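Local coordinates for Mll3558 protein (Mesorhizobium loti, PDB 3RD6) that is of unknown function but belongs to the AHA1 family, so it may act on Hsp90 or bind a ligand, as Bet v 1-like relatives do, at residues Thr32-Arg35 with Trp36-Gly40. Numbering follows the deposited sequence.
Sequences TVRR and WRVDG
V33 O takes two weak backbone bonds at helix 30-36 and the loop after it: one from W36 N, bent to 138° at the hydrogen, and a straighter one from R37 N, each 3.3 Å long. One residue earlier, T32 O accepts R35 N. The same V33 carbonyl oxygen lies over one face of the W36 indole. With CG set between its backbone N and carbonyl carbon (chi1 53°), W36 turns its ring back along the helix, bringing NE1 to 3.9 Å from T32 CG2, the two side chains crossing at a slant. A second methyl contact comes from V33, whose side chain runs alongside that of R37 and sets CG1 over one face of the guanidinium, 3.6 Å from R37 CZ. The bent chain of R34 follows the loop instead, its NE 3.6 Å from D39 O, which sits at the guanidinium edge without a hydrogen bond. With an alanine at R34 the guanidinium is gone, and D39 O would probably lose its edge-on neighbour, leaving the D39-G40 backbone freer to shift. W36 NE1 is hydrogen-bonded to A26 O of helix 20-28, while R37 NH2 forms a salt bridge with E58 of strand 57-62. The turn thus lies between helix 131-148, where L145 touches W36, and strand 47-50, where F50 meets V33 and R37 and F48 meets R34 and V38.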
ATOM      1  N   THR A  32       2.665   6.766  22.816  1.00 49.62           N
ATOM      2  CA  THR A  32       2.597   5.343  23.086  1.00 41.94           C
ATOM      3  C   THR A  32       3.333   4.588  21.982  1.00 44.67           C
ATOM      4  O   THR A  32       4.200   3.751  22.253  1.00 50.16           O
ATOM      5  CB  THR A  32       1.144   4.841  23.147  1.00 47.51           C
ATOM      6  OG1 THR A  32       0.489   5.426  24.268  1.00 42.99           O
ATOM      7  CG2 THR A  32       1.111   3.324  23.294  1.00 47.01           C
ATOM      8  N   VAL A  33       2.990   4.893  20.735  1.00 47.69           N
ATOM      9  CA  VAL A  33       3.611   4.227  19.601  1.00 39.57           C
ATOM     10  C   VAL A  33       5.127   4.224  19.721  1.00 40.70           C
ATOM     11  O   VAL A  33       5.761   3.182  19.558  1.00 39.17           O
ATOM     12  CB  VAL A  33       3.197   4.895  18.255  1.00 41.22           C
ATOM     13  CG1 VAL A  33       3.854   4.201  17.088  1.00 39.87           C
ATOM     14  CG2 VAL A  33       1.706   4.845  18.092  1.00 34.67           C
ATOM     15  N   ARG A  34       5.699   5.383  20.031  1.00 38.89           N
ATOM     16  CA  ARG A  34       7.156   5.515  20.139  1.00 47.87           C
ATOM     17  C   ARG A  34       7.812   4.683  21.223  1.00 52.11           C
ATOM     18  O   ARG A  34       9.015   4.779  21.414  1.00 69.22           O
ATOM     19  CB  ARG A  34       7.564   6.979  20.348  1.00 45.91           C
ATOM     20  CG  ARG A  34       7.285   7.894  19.159  1.00 53.49           C
ATOM     21  CD  ARG A  34       8.175   9.142  19.204  1.00 48.14           C
ATOM     22  NE  ARG A  34       9.588   8.784  19.295  1.00 48.50           N
ATOM     23  CZ  ARG A  34      10.588   9.542  18.862  1.00 46.97           C
ATOM     24  NH1 ARG A  34      10.346  10.720  18.295  1.00 42.48           N
ATOM     25  NH2 ARG A  34      11.836   9.111  18.987  1.00 57.48           N
ATOM     26  N   ARG A  35       7.041   3.873  21.937  1.00 55.79           N
ATOM     27  CA  ARG A  35       7.625   3.068  22.998  1.00 60.98           C
ATOM     28  C   ARG A  35       7.680   1.572  22.707  1.00 64.51           C
ATOM     29  O   ARG A  35       8.557   0.878  23.218  1.00 71.26           O
ATOM     30  CB  ARG A  35       6.911   3.349  24.323  1.00 60.53           C
ATOM     31  CG  ARG A  35       6.973   4.828  24.726  1.00 51.51           C
ATOM     32  CD  ARG A  35       6.559   5.057  26.176  1.00 43.91           C
ATOM     33  NE  ARG A  35       5.164   4.695  26.426  1.00 45.57           N
ATOM     34  CZ  ARG A  35       4.141   5.545  26.390  1.00 43.79           C
ATOM     35  NH1 ARG A  35       4.339   6.826  26.117  1.00 55.23           N
ATOM     36  NH2 ARG A  35       2.910   5.115  26.629  1.00 44.47           N
ATOM     37  N   TRP A  36       6.766   1.060  21.887  1.00 64.11           N
ATOM     38  CA  TRP A  36       6.812  -0.366  21.558  1.00 61.67           C
ATOM     39  C   TRP A  36       7.388  -0.682  20.172  1.00 57.63           C
ATOM     40  O   TRP A  36       7.945  -1.755  19.976  1.00 63.11           O
ATOM     41  CB  TRP A  36       5.434  -1.038  21.719  1.00 61.05           C
ATOM     42  CG  TRP A  36       4.273  -0.401  21.004  1.00 62.33           C
ATOM     43  CD1 TRP A  36       3.596   0.724  21.382  1.00 58.41           C
ATOM     44  CD2 TRP A  36       3.596  -0.902  19.842  1.00 59.14           C
ATOM     45  NE1 TRP A  36       2.535   0.950  20.531  1.00 61.52           N
ATOM     46  CE2 TRP A  36       2.518  -0.027  19.573  1.00 56.65           C
ATOM     47  CE3 TRP A  36       3.801  -2.000  18.996  1.00 57.99           C
ATOM     48  CZ2 TRP A  36       1.639  -0.227  18.501  1.00 52.12           C
ATOM     49  CZ3 TRP A  36       2.926  -2.198  17.927  1.00 52.13           C
ATOM     50  CH2 TRP A  36       1.864  -1.312  17.688  1.00 45.46           C
ATOM     51  N   ARG A  37       7.278   0.253  19.229  1.00 55.25           N
ATOM     52  CA  ARG A  37       7.812   0.048  17.884  1.00 52.36           C
ATOM     53  C   ARG A  37       9.134   0.792  17.663  1.00 55.09           C
ATOM     54  O   ARG A  37      10.055   0.270  17.027  1.00 62.15           O
ATOM     55  CB  ARG A  37       6.817   0.531  16.839  1.00 55.82           C
ATOM     56  CG  ARG A  37       5.487  -0.172  16.833  1.00 57.23           C
ATOM     57  CD  ARG A  37       4.521   0.665  16.030  1.00 38.88           C
ATOM     58  NE  ARG A  37       5.235   1.299  14.924  1.00 52.50           N
ATOM     59  CZ  ARG A  37       4.720   2.242  14.151  1.00 40.34           C
ATOM     60  NH1 ARG A  37       3.481   2.667  14.365  1.00 36.89           N
ATOM     61  NH2 ARG A  37       5.443   2.748  13.167  1.00 47.00           N
ATOM     62  N   VAL A  38       9.198   2.021  18.172  1.00 55.07           N
ATOM     63  CA  VAL A  38      10.376   2.867  18.066  1.00 61.12           C
ATOM     64  C   VAL A  38      10.830   3.248  19.481  1.00 63.72           C
ATOM     65  O   VAL A  38      10.100   3.027  20.443  1.00 63.62           O
ATOM     66  CB  VAL A  38      10.064   4.174  17.263  1.00 61.97           C
ATOM     67  CG1 VAL A  38      11.292   5.078  17.174  1.00 63.28           C
ATOM     68  CG2 VAL A  38       9.584   3.824  15.873  1.00 63.19           C
ATOM     69  N   ASP A  39      12.041   3.791  19.606  1.00 62.52           N
ATOM     70  CA  ASP A  39      12.562   4.213  20.900  1.00 66.41           C
ATOM     71  C   ASP A  39      12.347   5.723  21.070  1.00 71.12           C
ATOM     72  O   ASP A  39      11.227   6.192  21.258  1.00 66.49           O
ATOM     73  CB  ASP A  39      14.060   3.901  21.020  1.00 68.14           C
ATOM     74  CG  ASP A  39      14.358   2.413  21.049  1.00 72.41           C
ATOM     75  OD1 ASP A  39      14.265   1.760  19.991  1.00 63.81           O
ATOM     76  OD2 ASP A  39      14.684   1.906  22.139  1.00 77.81           O
ATOM     77  N   GLY A  40      13.433   6.481  20.991  1.00 79.79           N
ATOM     78  CA  GLY A  40      13.332   7.917  21.138  1.00 89.68           C
ATOM     79  C   GLY A  40      13.554   8.415  22.553  1.00 92.04           C
ATOM     80  O   GLY A  40      12.670   9.037  23.143  1.00 92.26           O
TER